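Local coordinates for copper-containing nitrite reductase (Hyphomicrobium denitrificans 1NES1, PDB 6TFO), which probably reduces nitrite to nitric oxide at copper centres, taking electrons from a cytochrome c, as a three-domain copper nitrite reductase, at residues 74-77 with 78-82; 115-119 with 120-124; 315-318 with 319-322; 332-335 with 336-339; 416-420 with 421-425. All coordinates share one frame; numbering follows the deposited sequence.

In the fold
Contacts 1 and 2 share one copper ion in the N-terminal cupredoxin domain: their centres lie about 10 Å apart, and Asp81 OD2 of the first is 2.6 Å from Ser118 OG of the second, probably a hydrogen bond. Contact 5, its centre about 28 Å from that of contact 1, carries His419, a ligand of a different copper, to which a neighbouring subunit also contributes histidines. Contact 4 lies beside contact 5, nearest atoms about 4 Å apart, in the same domain. Contact 3 is about 21 Å from each of these, centre to centre; its Leu321 O meets Ser422 OG of a neighbouring subunit, so contacts 3 and 5 face each other between subunits.

Contact 1. Residues 74-77 with 78-82; sequences NGEG and AQHDA. With CU (copper (II) ion), chain L.
His80 is held at both nitrogens: ND1 binds the copper ion at 2.0 Å, and NE2, across the ring, donates to Glu76 OE2 at 2.5 Å. This second bond is nearly straight (168°), and OE2 lies in the plane of the imidazole, at its edge. The carboxylate itself stands almost upright to the ring, the two planes 85° apart, and NE2 reaches OE2 from the syn side, somewhat out of the carboxylate plane. The same oxygen takes a second hydrogen, from Ala78 N at 2.8 Å on its anti side, so two donors grip OE2. Such a histidine-carboxylate bond limits rotation of the ring about its bond to CB and would probably make the imidazole a stronger electron donor to the metal. The loop follows strand 67-73 of a cupredoxin domain and supplies the first histidine of a blue, type 1 copper site, whose other ligands are Cys117, His122 and Met127. Farther out, Glu76 turns back on itself at its second torsion, which brings the carboxylate over the start of the 78-82 segment, while OE1 bonds Thr36 OG1. Asn74 braces the turn from the other end. With its CG anti to the backbone N (chi1 -168°), it sends ND2 to Ala78 O at 2.7 Å, and ND2 also serves Val94 O. Asn74 OD1 receives a weak bond from Gly77 N at 2.9 Å.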
loop_
_atom_site.group_PDB
_atom_site.type_symbol
_atom_site.label_atom_id
_atom_site.label_comp_id
_atom_site.label_asym_id
_atom_site.label_seq_id
_atom_site.Cartn_x
_atom_site.Cartn_y
_atom_site.Cartn_z
ATOM N N ASN C 74 17.167 9.436 9.412
ATOM C CA ASN C 74 16.600 8.289 10.161
ATOM C C ASN C 74 15.610 7.537 9.258
ATOM O O ASN C 74 14.629 8.152 8.824
ATOM C CB ASN C 74 15.940 8.794 11.435
ATOM C CG ASN C 74 15.588 7.679 12.385
ATOM O OD1 ASN C 74 15.047 6.665 11.957
ATOM N ND2 ASN C 74 15.873 7.876 13.665
ATOM N N GLY C 75 15.865 6.257 8.982
ATOM C CA GLY C 75 15.018 5.403 8.118
ATOM C C GLY C 75 13.929 4.683 8.909
ATOM O O GLY C 75 12.744 4.810 8.530
ATOM N N GLU C 76 14.294 3.986 9.994
ATOM C CA GLU C 76 13.423 2.963 10.641
ATOM C C GLU C 76 12.918 3.393 12.031
ATOM O O GLU C 76 11.934 2.825 12.472
ATOM C CB GLU C 76 14.158 1.627 10.672
ATOM C CG GLU C 76 15.056 1.432 11.886
ATOM C CD GLU C 76 16.139 2.482 12.059
ATOM O OE1 GLU C 76 16.818 2.808 11.050
ATOM O OE2 GLU C 76 16.279 2.977 13.195
ATOM N N GLY C 77 13.537 4.357 12.707
ATOM C CA GLY C 77 12.900 5.039 13.857
ATOM C C GLY C 77 13.570 4.749 15.189
ATOM O O GLY C 77 12.977 5.085 16.221
ATOM N N ALA C 78 14.765 4.166 15.194
ATOM C CA ALA C 78 15.592 4.063 16.423
ATOM C C ALA C 78 16.432 5.341 16.545
ATOM O O ALA C 78 16.398 6.136 15.623
ATOM C CB ALA C 78 16.446 2.820 16.396
ATOM N N GLN C 79 17.118 5.556 17.663
ATOM C CA GLN C 79 18.015 6.725 17.835
ATOM C C GLN C 79 19.337 6.401 17.140
ATOM O O GLN C 79 19.822 5.253 17.260
ATOM C CB GLN C 79 18.245 7.081 19.297
ATOM C CG GLN C 79 16.972 7.516 19.998
ATOM C CD GLN C 79 17.281 8.228 21.288
ATOM O OE1 GLN C 79 18.260 7.953 21.968
ATOM N NE2 GLN C 79 16.454 9.200 21.606
ATOM N N HIS C 80 19.858 7.380 16.400
ATOM C CA HIS C 80 21.093 7.263 15.583
ATOM C C HIS C 80 21.853 8.596 15.542
ATOM O O HIS C 80 21.228 9.693 15.560
ATOM C CB HIS C 80 20.787 6.798 14.147
ATOM C CG HIS C 80 20.034 5.515 14.052
ATOM N ND1 HIS C 80 20.592 4.315 14.385
ATOM C CD2 HIS C 80 18.768 5.258 13.659
ATOM C CE1 HIS C 80 19.705 3.360 14.211
ATOM N NE2 HIS C 80 18.573 3.917 13.778
ATOM N N ASP C 81 23.170 8.477 15.465
ATOM C CA ASP C 81 24.064 9.528 14.947
ATOM C C ASP C 81 25.078 8.857 14.011
ATOM O O ASP C 81 24.976 7.638 13.766
ATOM C CB ASP C 81 24.684 10.302 16.110
ATOM C CG ASP C 81 25.585 9.463 16.990
ATOM O OD1 ASP C 81 25.980 8.396 16.545
ATOM O OD2 ASP C 81 25.882 9.905 18.107
ATOM N N ALA C 82 25.980 9.655 13.458
ATOM C CA ALA C 82 27.203 9.211 12.773
ATOM C C ALA C 82 28.364 9.967 13.409
ATOM O O ALA C 82 28.213 11.184 13.627
ATOM C CB ALA C 82 27.080 9.469 11.289
HETATM CU CU CU L . 22.261 4.007 15.511
#

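Contact 2. Residues 115-119 with 120-124; sequences YYCSL and PGHRQ. With CU (copper (II) ion), chain L.
Cys117 and His122 clasp one copper ion between them, SG at 2.2 Å and the imidazole ND1 at 2.4 Å. They frame the ligand loop of a cupredoxin type 1 site, which leaves strand 111-116 and reaches Met127, another ligand; His80 is the remaining one. The next residue, Arg123, runs back along the outside of this loop. Its CB rests 3.6 Å from Cys117 O, and CG lies 3.9 Å from Tyr116 CB. Extended from CG to NE, the chain carries CD past Tyr116 CD1 and CG, then NE over the junction of Tyr116 CB with its ring; NE also donates to Gln128 OE1. From there the guanidinium lies flat on the tyrosine, planes only 5° apart, with CZ 3.8 Å from the Tyr116 ring centroid in a cation-pi stack. NH2 sits over the middle of that ring, coming within 3.5 Å of Tyr116 CE2, while NH1 pairs with Asp114. The phenol OH turns to Asp85. Inside the loop a water donates to Cys117 O and Leu119 O and accepts from Arg123 N, and Leu119 O also takes His122 N. Leu119 CB covers one face of the His122 imidazole, 3.9 Å from its centroid. Leu119 N points back at the metal ligand, donating to Cys117 SG at 3.5 Å.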
loop_
_atom_site.group_PDB
_atom_site.type_symbol
_atom_site.label_atom_id
_atom_site.label_comp_id
_atom_site.label_asym_id
_atom_site.label_seq_id
_atom_site.Cartn_x
_atom_site.Cartn_y
_atom_site.Cartn_z
ATOM N N TYR C 115 33.239 5.746 10.244
ATOM C CA TYR C 115 31.985 6.415 10.648
ATOM C C TYR C 115 31.104 5.354 11.298
ATOM O O TYR C 115 30.987 4.247 10.735
ATOM C CB TYR C 115 31.341 7.125 9.462
ATOM C CG TYR C 115 30.732 6.282 8.371
ATOM C CD1 TYR C 115 29.393 5.917 8.420
ATOM C CD2 TYR C 115 31.449 5.978 7.230
ATOM C CE1 TYR C 115 28.801 5.204 7.395
ATOM C CE2 TYR C 115 30.876 5.256 6.198
ATOM C CZ TYR C 115 29.550 4.864 6.284
ATOM O OH TYR C 115 28.964 4.168 5.266
ATOM N N TYR C 116 30.515 5.680 12.446
ATOM C CA TYR C 116 29.738 4.719 13.257
ATOM C C TYR C 116 28.680 5.448 14.083
ATOM O O TYR C 116 28.772 6.664 14.287
ATOM C CB TYR C 116 30.696 3.930 14.147
ATOM C CG TYR C 116 31.313 4.752 15.239
ATOM C CD1 TYR C 116 30.678 4.890 16.459
ATOM C CD2 TYR C 116 32.514 5.418 15.043
ATOM C CE1 TYR C 116 31.225 5.662 17.470
ATOM C CE2 TYR C 116 33.079 6.187 16.050
ATOM C CZ TYR C 116 32.426 6.321 17.265
ATOM O OH TYR C 116 32.964 7.078 18.262
ATOM N N CYS C 117 27.684 4.703 14.549
ATOM C CA CYS C 117 26.629 5.191 15.460
ATOM C C CYS C 117 27.104 4.949 16.891
ATOM O O CYS C 117 27.581 3.856 17.178
ATOM C CB CYS C 117 25.303 4.489 15.196
ATOM S SG CYS C 117 23.998 5.032 16.322
ATOM N N SER C 118 26.998 5.944 17.758
ATOM C CA SER C 118 27.496 5.872 19.156
ATOM C C SER C 118 26.377 5.420 20.093
ATOM O O SER C 118 26.676 5.252 21.266
ATOM C CB SER C 118 28.039 7.202 19.606
ATOM O OG SER C 118 26.990 8.148 19.731
ATOM N N LEU C 119 25.135 5.280 19.622
ATOM C CA LEU C 119 24.013 4.832 20.498
ATOM C C LEU C 119 24.299 3.419 21.044
ATOM O O LEU C 119 24.945 2.595 20.403
ATOM C CB LEU C 119 22.689 4.902 19.732
ATOM C CG LEU C 119 21.931 6.240 19.787
ATOM C CD1 LEU C 119 21.667 6.703 21.221
ATOM C CD2 LEU C 119 22.676 7.318 19.016
ATOM N N PRO C 120 23.872 3.098 22.279
ATOM C CA PRO C 120 24.226 1.825 22.910
ATOM C C PRO C 120 23.974 0.617 22.002
ATOM O O PRO C 120 22.846 0.409 21.571
ATOM C CB PRO C 120 23.325 1.772 24.163
ATOM C CG PRO C 120 23.060 3.236 24.494
ATOM C CD PRO C 120 23.011 3.934 23.144
ATOM N N GLY C 121 25.044 -0.107 21.688
ATOM C CA GLY C 121 24.976 -1.368 20.936
ATOM C C GLY C 121 24.891 -1.199 19.424
ATOM O O GLY C 121 25.060 -2.216 18.741
ATOM N N HIS C 122 24.621 -0.003 18.888
ATOM C CA HIS C 122 24.247 0.174 17.456
ATOM C C HIS C 122 25.458 -0.135 16.577
ATOM O O HIS C 122 25.268 -0.663 15.461
ATOM C CB HIS C 122 23.659 1.564 17.196
ATOM C CG HIS C 122 22.251 1.692 17.674
ATOM N ND1 HIS C 122 21.320 2.466 17.023
ATOM C CD2 HIS C 122 21.607 1.131 18.721
ATOM C CE1 HIS C 122 20.162 2.387 17.660
ATOM N NE2 HIS C 122 20.310 1.557 18.691
ATOM N N ARG C 123 26.667 0.159 17.059
ATOM C CA ARG C 123 27.903 -0.105 16.283
ATOM C C ARG C 123 28.101 -1.629 16.185
ATOM O O ARG C 123 28.284 -2.145 15.062
ATOM C CB ARG C 123 29.095 0.596 16.930
ATOM C CG ARG C 123 30.362 0.543 16.085
ATOM C CD ARG C 123 31.514 1.249 16.766
ATOM N NE ARG C 123 32.631 1.449 15.851
ATOM C CZ ARG C 123 33.686 2.227 16.092
ATOM N NH1 ARG C 123 34.646 2.318 15.189
ATOM N NH2 ARG C 123 33.774 2.913 17.226
ATOM N N GLN C 124 28.058 -2.308 17.329
ATOM C CA GLN C 124 28.083 -3.794 17.441
ATOM C C GLN C 124 27.010 -4.389 16.502
ATOM O O GLN C 124 27.301 -5.381 15.831
ATOM C CB GLN C 124 27.855 -4.255 18.892
ATOM C CG GLN C 124 28.864 -3.749 19.923
ATOM C CD GLN C 124 28.393 -2.529 20.701
ATOM O OE1 GLN C 124 28.149 -1.434 20.162
ATOM N NE2 GLN C 124 28.257 -2.712 22.005
HETATM CU CU CU L . 22.261 4.007 15.511
HETATM O O HOH W 1 27.307 2.088 19.186
#

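Contact 3. Residues 315-318 with 319-322; sequences EMDY and EKLI
Tyr318 and Ile322, one turn apart on helix 318-323, meet with their side chains at about a right angle. The methyl CG2 of Ile322 sits over one face of the phenol ring, displaced toward the hydroxyl end, 3.4 Å from Tyr318 CZ. This CH-pi contact lies beside a helical bond from Ile322 N to Tyr318 O of 3.1 Å. Just before the helix, Asp317 is the N-cap. With chi1 at -175° the carboxylate swings away from its own backbone N and back over the first turn, and OD1 accepts from Lys320 N at 3.3 Å, the donor approaching from above the carboxylate plane. The extended Lys320 chain passes alongside OD2, with CE 3.3 Å away; its NZ is 4.0 Å from Asp317 OD2, a long salt bridge, and is held more firmly by Glu327 and the carbonyls of Thr304 and Val305. Replacing Asp317 with alanine would probably leave Lys320 N with just a weak bond to the carbonyl at that position and the lysine chain without its carboxylate neighbour. The Asp317 carboxylate probably interacts favourably with both the helix N-terminus and, over the longer gap, the Lys320 ammonium, offsetting two positive neighbours.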
loop_
_atom_site.group_PDB
_atom_site.type_symbol
_atom_site.label_atom_id
_atom_site.label_comp_id
_atom_site.label_asym_id
_atom_site.label_seq_id
_atom_site.Cartn_x
_atom_site.Cartn_y
_atom_site.Cartn_z
ATOM N N GLU C 315 15.334 11.948 -17.590
ATOM C CA GLU C 315 14.181 12.227 -18.477
ATOM C C GLU C 315 13.252 13.220 -17.788
ATOM O O GLU C 315 13.255 13.307 -16.551
ATOM C CB GLU C 315 13.412 10.939 -18.772
ATOM C CG GLU C 315 14.163 9.978 -19.674
ATOM C CD GLU C 315 13.320 8.775 -20.059
ATOM O OE1 GLU C 315 13.238 7.826 -19.239
ATOM O OE2 GLU C 315 12.691 8.816 -21.145
ATOM N N MET C 316 12.438 13.894 -18.582
ATOM C CA MET C 316 11.577 15.003 -18.114
ATOM C C MET C 316 10.349 14.410 -17.416
ATOM O O MET C 316 9.797 13.405 -17.915
ATOM C CB MET C 316 11.169 15.874 -19.304
ATOM C CG MET C 316 10.610 17.208 -18.923
ATOM S SD MET C 316 9.019 17.386 -19.697
ATOM C CE MET C 316 8.071 16.583 -18.425
ATOM N N ASP C 317 9.945 15.015 -16.305
ATOM C CA ASP C 317 8.793 14.567 -15.493
ATOM C C ASP C 317 7.692 15.619 -15.613
ATOM O O ASP C 317 7.784 16.646 -14.923
ATOM C CB ASP C 317 9.251 14.327 -14.056
ATOM C CG ASP C 317 8.158 13.756 -13.187
ATOM O OD1 ASP C 317 7.000 14.096 -13.438
ATOM O OD2 ASP C 317 8.477 12.968 -12.273
ATOM N N TYR C 318 6.680 15.376 -16.448
ATOM C CA TYR C 318 5.622 16.379 -16.745
ATOM C C TYR C 318 4.948 16.812 -15.445
ATOM O O TYR C 318 4.730 18.009 -15.287
ATOM C CB TYR C 318 4.565 15.905 -17.751
ATOM C CG TYR C 318 3.742 17.042 -18.311
ATOM C CD1 TYR C 318 4.361 18.020 -19.072
ATOM C CD2 TYR C 318 2.381 17.188 -18.048
ATOM C CE1 TYR C 318 3.665 19.117 -19.561
ATOM C CE2 TYR C 318 1.656 18.254 -18.571
ATOM C CZ TYR C 318 2.305 19.237 -19.318
ATOM O OH TYR C 318 1.689 20.352 -19.842
ATOM N N GLU C 319 4.623 15.893 -14.540
ATOM C CA GLU C 319 3.864 16.267 -13.315
ATOM C C GLU C 319 4.721 17.204 -12.462
ATOM O O GLU C 319 4.142 18.088 -11.846
ATOM C CB GLU C 319 3.374 15.063 -12.511
ATOM C CG GLU C 319 1.867 15.126 -12.272
ATOM C CD GLU C 319 0.998 14.992 -13.531
ATOM O OE1 GLU C 319 0.457 13.872 -13.746
ATOM O OE2 GLU C 319 0.870 15.990 -14.314
ATOM N N LYS C 320 6.045 17.048 -12.462
ATOM C CA LYS C 320 6.966 17.928 -11.700
ATOM C C LYS C 320 7.017 19.320 -12.361
ATOM O O LYS C 320 6.962 20.327 -11.632
ATOM C CB LYS C 320 8.347 17.282 -11.593
ATOM C CG LYS C 320 8.452 16.206 -10.524
ATOM C CD LYS C 320 9.807 15.575 -10.499
ATOM C CE LYS C 320 9.881 14.349 -9.610
ATOM N NZ LYS C 320 11.273 13.842 -9.566
ATOM N N LEU C 321 7.089 19.368 -13.688
ATOM C CA LEU C 321 7.127 20.630 -14.469
ATOM C C LEU C 321 5.871 21.459 -14.166
ATOM O O LEU C 321 6.036 22.601 -13.726
ATOM C CB LEU C 321 7.265 20.316 -15.964
ATOM C CG LEU C 321 7.272 21.533 -16.888
ATOM C CD1 LEU C 321 8.411 22.476 -16.552
ATOM C CD2 LEU C 321 7.344 21.107 -18.341
ATOM N N ILE C 322 4.668 20.922 -14.354
ATOM C CA ILE C 322 3.406 21.710 -14.182
ATOM C C ILE C 322 3.145 22.012 -12.699
ATOM O O ILE C 322 2.331 22.912 -12.421
ATOM C CB ILE C 322 2.188 21.047 -14.861
ATOM C CG1 ILE C 322 1.792 19.718 -14.216
ATOM C CG2 ILE C 322 2.445 20.922 -16.355
ATOM C CD1 ILE C 322 0.448 19.187 -14.713
#

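Contact 4. Residues 332-335 with 336-339; sequences NGSV and GALT
Asn332 ND2, which gives hydrogens to the carbonyls of Arg150 and Tyr296, lies 3.9 Å from Leu338 CD2, the two side chains crossing at about a right angle. Between these two residues the chain makes a type II beta turn, Ser334 to Ala337, and enters the short helix 337-341 with Gly336 as N-cap. The turn is closed by Ala337 N donating to Ser334 O at 3.3 Å, with the donor well above the carbonyl plane. Gly336 takes the third place in the turn with positive phi (82°), where a side chain would run into Val335 O. The other end of the asparagine amide, OD1, accepts from Met298 N, so both its polar atoms are held by strand 293-302, with Arg150 O added at ND2, and the leucine methyl packs against a group with little liberty to turn. Val335 points outward from the turn, its CG1 3.4 Å from Gly336 N, and packs on Tyr328, Leu330 and Phe308. Ser334 OG bonds Thr149 OG1, which also serves Asn332 O, stitching the turn to an earlier part of the chain. The Ala337 methyl faces the bend: CB lies 3.2 Å from Ser334 O and 3.4 Å from Ser334 OG.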
loop_
_atom_site.group_PDB
_atom_site.type_symbol
_atom_site.label_atom_id
_atom_site.label_comp_id
_atom_site.label_asym_id
_atom_site.label_seq_id
_atom_site.Cartn_x
_atom_site.Cartn_y
_atom_site.Cartn_z
ATOM N N ASN C 332 23.689 28.421 -16.678
ATOM C CA ASN C 332 24.249 28.139 -18.025
ATOM C C ASN C 332 24.261 26.620 -18.227
ATOM O O ASN C 332 25.298 26.074 -18.663
ATOM C CB ASN C 332 25.638 28.768 -18.209
ATOM C CG ASN C 332 25.645 30.285 -18.178
ATOM O OD1 ASN C 332 24.726 30.919 -17.665
ATOM N ND2 ASN C 332 26.684 30.891 -18.720
ATOM N N GLY C 333 23.160 25.960 -17.875
ATOM C CA GLY C 333 22.760 24.687 -18.507
ATOM C C GLY C 333 23.174 23.414 -17.787
ATOM O O GLY C 333 22.585 22.379 -18.106
ATOM N N SER C 334 24.149 23.437 -16.882
ATOM C CA SER C 334 24.738 22.188 -16.343
ATOM C C SER C 334 25.206 22.376 -14.899
ATOM O O SER C 334 25.480 23.511 -14.486
ATOM C CB SER C 334 25.866 21.682 -17.222
ATOM O OG SER C 334 27.103 22.287 -16.868
ATOM N N VAL C 335 25.268 21.270 -14.157
ATOM C CA VAL C 335 25.950 21.220 -12.838
ATOM C C VAL C 335 27.441 21.366 -13.136
ATOM O O VAL C 335 27.922 20.691 -14.065
ATOM C CB VAL C 335 25.628 19.932 -12.060
ATOM C CG1 VAL C 335 26.265 19.943 -10.680
ATOM C CG2 VAL C 335 24.125 19.698 -11.953
ATOM N N GLY C 336 28.100 22.282 -12.429
ATOM C CA GLY C 336 29.518 22.622 -12.611
ATOM C C GLY C 336 29.767 23.597 -13.759
ATOM O O GLY C 336 30.953 23.930 -13.992
ATOM N N ALA C 337 28.726 24.044 -14.465
ATOM C CA ALA C 337 28.820 25.011 -15.583
ATOM C C ALA C 337 29.799 26.139 -15.232
ATOM O O ALA C 337 30.743 26.340 -15.993
ATOM C CB ALA C 337 27.461 25.563 -15.906
ATOM N N LEU C 338 29.591 26.824 -14.105
ATOM C CA LEU C 338 30.324 28.059 -13.731
ATOM C C LEU C 338 31.284 27.785 -12.568
ATOM O O LEU C 338 31.773 28.773 -11.988
ATOM C CB LEU C 338 29.316 29.137 -13.335
ATOM C CG LEU C 338 28.319 29.538 -14.418
ATOM C CD1 LEU C 338 27.700 30.877 -14.078
ATOM C CD2 LEU C 338 28.956 29.566 -15.804
ATOM N N THR C 339 31.537 26.509 -12.247
ATOM C CA THR C 339 32.556 26.103 -11.241
ATOM C C THR C 339 33.672 25.282 -11.907
ATOM O O THR C 339 34.824 25.636 -11.717
ATOM C CB THR C 339 31.929 25.330 -10.077
ATOM O OG1 THR C 339 31.363 24.149 -10.644
ATOM C CG2 THR C 339 30.893 26.135 -9.316
#

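Contact 5. Residues 416-420 with 421-425; sequences LVDHA and LSRLD. With CU (copper (II) ion), chain E.
Ala420 CB lies over the centre of one face of the Arg423 guanidinium, 3.5 Å from Arg423 CZ, while Asp418 OD2 comes in at its edge. On the imidazole of His419, Leu421 covers one face: its CD1 is 4.0 Å from the His419 ring centroid, a CH-pi contact. At the ring's edge NE2 binds a copper ion at 2.1 Å, and His227 and His262 of a neighbouring subunit also bind it; this is the type 2 centre that copper nitrite reductases build between subunits and use for catalysis. The histidine follows the end of strand 412-418, and the chain then winds into a 3-10 turn. An Asx turn sets the bend: Asp418 OD1 accepts from Ala420 N at 3.2 Å. The aspartate's other oxygen, OD2, takes Arg423 NH1 at 2.8 Å in a salt bridge whose two planes stand 83° apart, and it is also bonded by Gln299 NE2. Arg423 runs extended from CG to NE past Ala420 O, which accepts from Arg423 N at 3.1 Å. Leu421 CD2 reaches back to Val417 CG2, 4.0 Å away. A leucine in place of Arg423 would probably leave Asp418, and Glu324 of the neighbouring subunit that bonds Arg423 NE, without their countercharge and the Ala420 methyl without its flat cover. One buried arginine thus balances a carboxylate of its own chain and another across the interface, probably helping to fix the turn that carries the copper ligand.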
loop_
_atom_site.group_PDB
_atom_site.type_symbol
_atom_site.label_atom_id
_atom_site.label_comp_id
_atom_site.label_asym_id
_atom_site.label_seq_id
_atom_site.Cartn_x
_atom_site.Cartn_y
_atom_site.Cartn_z
ATOM N N LEU C 416 28.623 33.149 -7.129
ATOM C CA LEU C 416 27.262 33.454 -7.638
ATOM C C LEU C 416 26.271 32.428 -7.074
ATOM O O LEU C 416 26.526 31.223 -7.230
ATOM C CB LEU C 416 27.269 33.372 -9.169
ATOM C CG LEU C 416 27.935 34.514 -9.938
ATOM C CD1 LEU C 416 29.448 34.517 -9.732
ATOM C CD2 LEU C 416 27.607 34.392 -11.421
ATOM N N VAL C 417 25.172 32.886 -6.472
ATOM C CA VAL C 417 24.109 32.017 -5.887
ATOM C C VAL C 417 22.735 32.629 -6.156
ATOM O O VAL C 417 22.639 33.870 -6.329
ATOM C CB VAL C 417 24.294 31.803 -4.371
ATOM C CG1 VAL C 417 25.664 31.216 -4.049
ATOM C CG2 VAL C 417 24.043 33.074 -3.566
ATOM N N ASP C 418 21.709 31.778 -6.161
ATOM C CA ASP C 418 20.313 32.160 -5.824
ATOM C C ASP C 418 20.233 32.018 -4.304
ATOM O O ASP C 418 20.597 30.964 -3.820
ATOM C CB ASP C 418 19.346 31.286 -6.607
ATOM C CG ASP C 418 17.883 31.594 -6.406
ATOM O OD1 ASP C 418 17.553 32.249 -5.375
ATOM O OD2 ASP C 418 17.083 31.169 -7.290
ATOM N N HIS C 419 19.907 33.072 -3.566
ATOM C CA HIS C 419 20.049 33.089 -2.084
ATOM C C HIS C 419 18.878 32.329 -1.443
ATOM O O HIS C 419 18.772 32.363 -0.195
ATOM C CB HIS C 419 20.195 34.528 -1.543
ATOM C CG HIS C 419 21.107 34.620 -0.367
ATOM N ND1 HIS C 419 20.755 34.148 0.875
ATOM C CD2 HIS C 419 22.366 35.097 -0.249
ATOM C CE1 HIS C 419 21.758 34.340 1.707
ATOM N NE2 HIS C 419 22.762 34.917 1.047
ATOM N N ALA C 420 18.001 31.723 -2.248
ATOM C CA ALA C 420 17.154 30.591 -1.801
ATOM C C ALA C 420 18.073 29.363 -1.780
ATOM O O ALA C 420 18.126 28.634 -2.780
ATOM C CB ALA C 420 15.945 30.407 -2.695
ATOM N N LEU C 421 18.820 29.195 -0.693
ATOM C CA LEU C 421 20.141 28.515 -0.725
ATOM C C LEU C 421 19.999 26.989 -0.715
ATOM O O LEU C 421 21.041 26.318 -0.952
ATOM C CB LEU C 421 20.996 29.004 0.444
ATOM C CG LEU C 421 21.662 30.363 0.232
ATOM C CD1 LEU C 421 22.390 30.775 1.500
ATOM C CD2 LEU C 421 22.619 30.329 -0.955
ATOM N N SER C 422 18.795 26.448 -0.495
ATOM C CA SER C 422 18.546 25.002 -0.718
ATOM C C SER C 422 18.917 24.666 -2.172
ATOM O O SER C 422 19.270 23.499 -2.444
ATOM C CB SER C 422 17.135 24.593 -0.378
ATOM O OG SER C 422 16.957 24.542 1.025
ATOM N N ARG C 423 18.917 25.657 -3.065
ATOM C CA ARG C 423 19.171 25.407 -4.501
ATOM C C ARG C 423 20.659 25.153 -4.731
ATOM O O ARG C 423 20.972 24.645 -5.802
ATOM C CB ARG C 423 18.603 26.549 -5.330
ATOM C CG ARG C 423 17.098 26.631 -5.185
ATOM C CD ARG C 423 16.477 27.852 -5.808
ATOM N NE ARG C 423 15.151 28.035 -5.231
ATOM C CZ ARG C 423 14.334 29.052 -5.502
ATOM N NH1 ARG C 423 14.678 29.999 -6.365
ATOM N NH2 ARG C 423 13.155 29.105 -4.914
ATOM N N LEU C 424 21.522 25.418 -3.747
ATOM C CA LEU C 424 22.929 24.929 -3.742
ATOM C C LEU C 424 22.905 23.413 -3.946
ATOM O O LEU C 424 23.679 22.889 -4.753
ATOM C CB LEU C 424 23.595 25.239 -2.397
ATOM C CG LEU C 424 24.012 26.682 -2.141
ATOM C CD1 LEU C 424 24.541 26.850 -0.717
ATOM C CD2 LEU C 424 25.049 27.134 -3.155
ATOM N N ASP C 425 22.040 22.733 -3.201
ATOM C CA ASP C 425 21.960 21.249 -3.147
ATOM C C ASP C 425 21.245 20.713 -4.394
ATOM O O ASP C 425 21.038 19.517 -4.432
ATOM C CB ASP C 425 21.305 20.812 -1.830
ATOM C CG ASP C 425 22.055 21.325 -0.612
ATOM O OD1 ASP C 425 23.280 21.111 -0.586
ATOM O OD2 ASP C 425 21.419 21.957 0.278
HETATM CU CU CU E . 24.750 35.171 1.729
#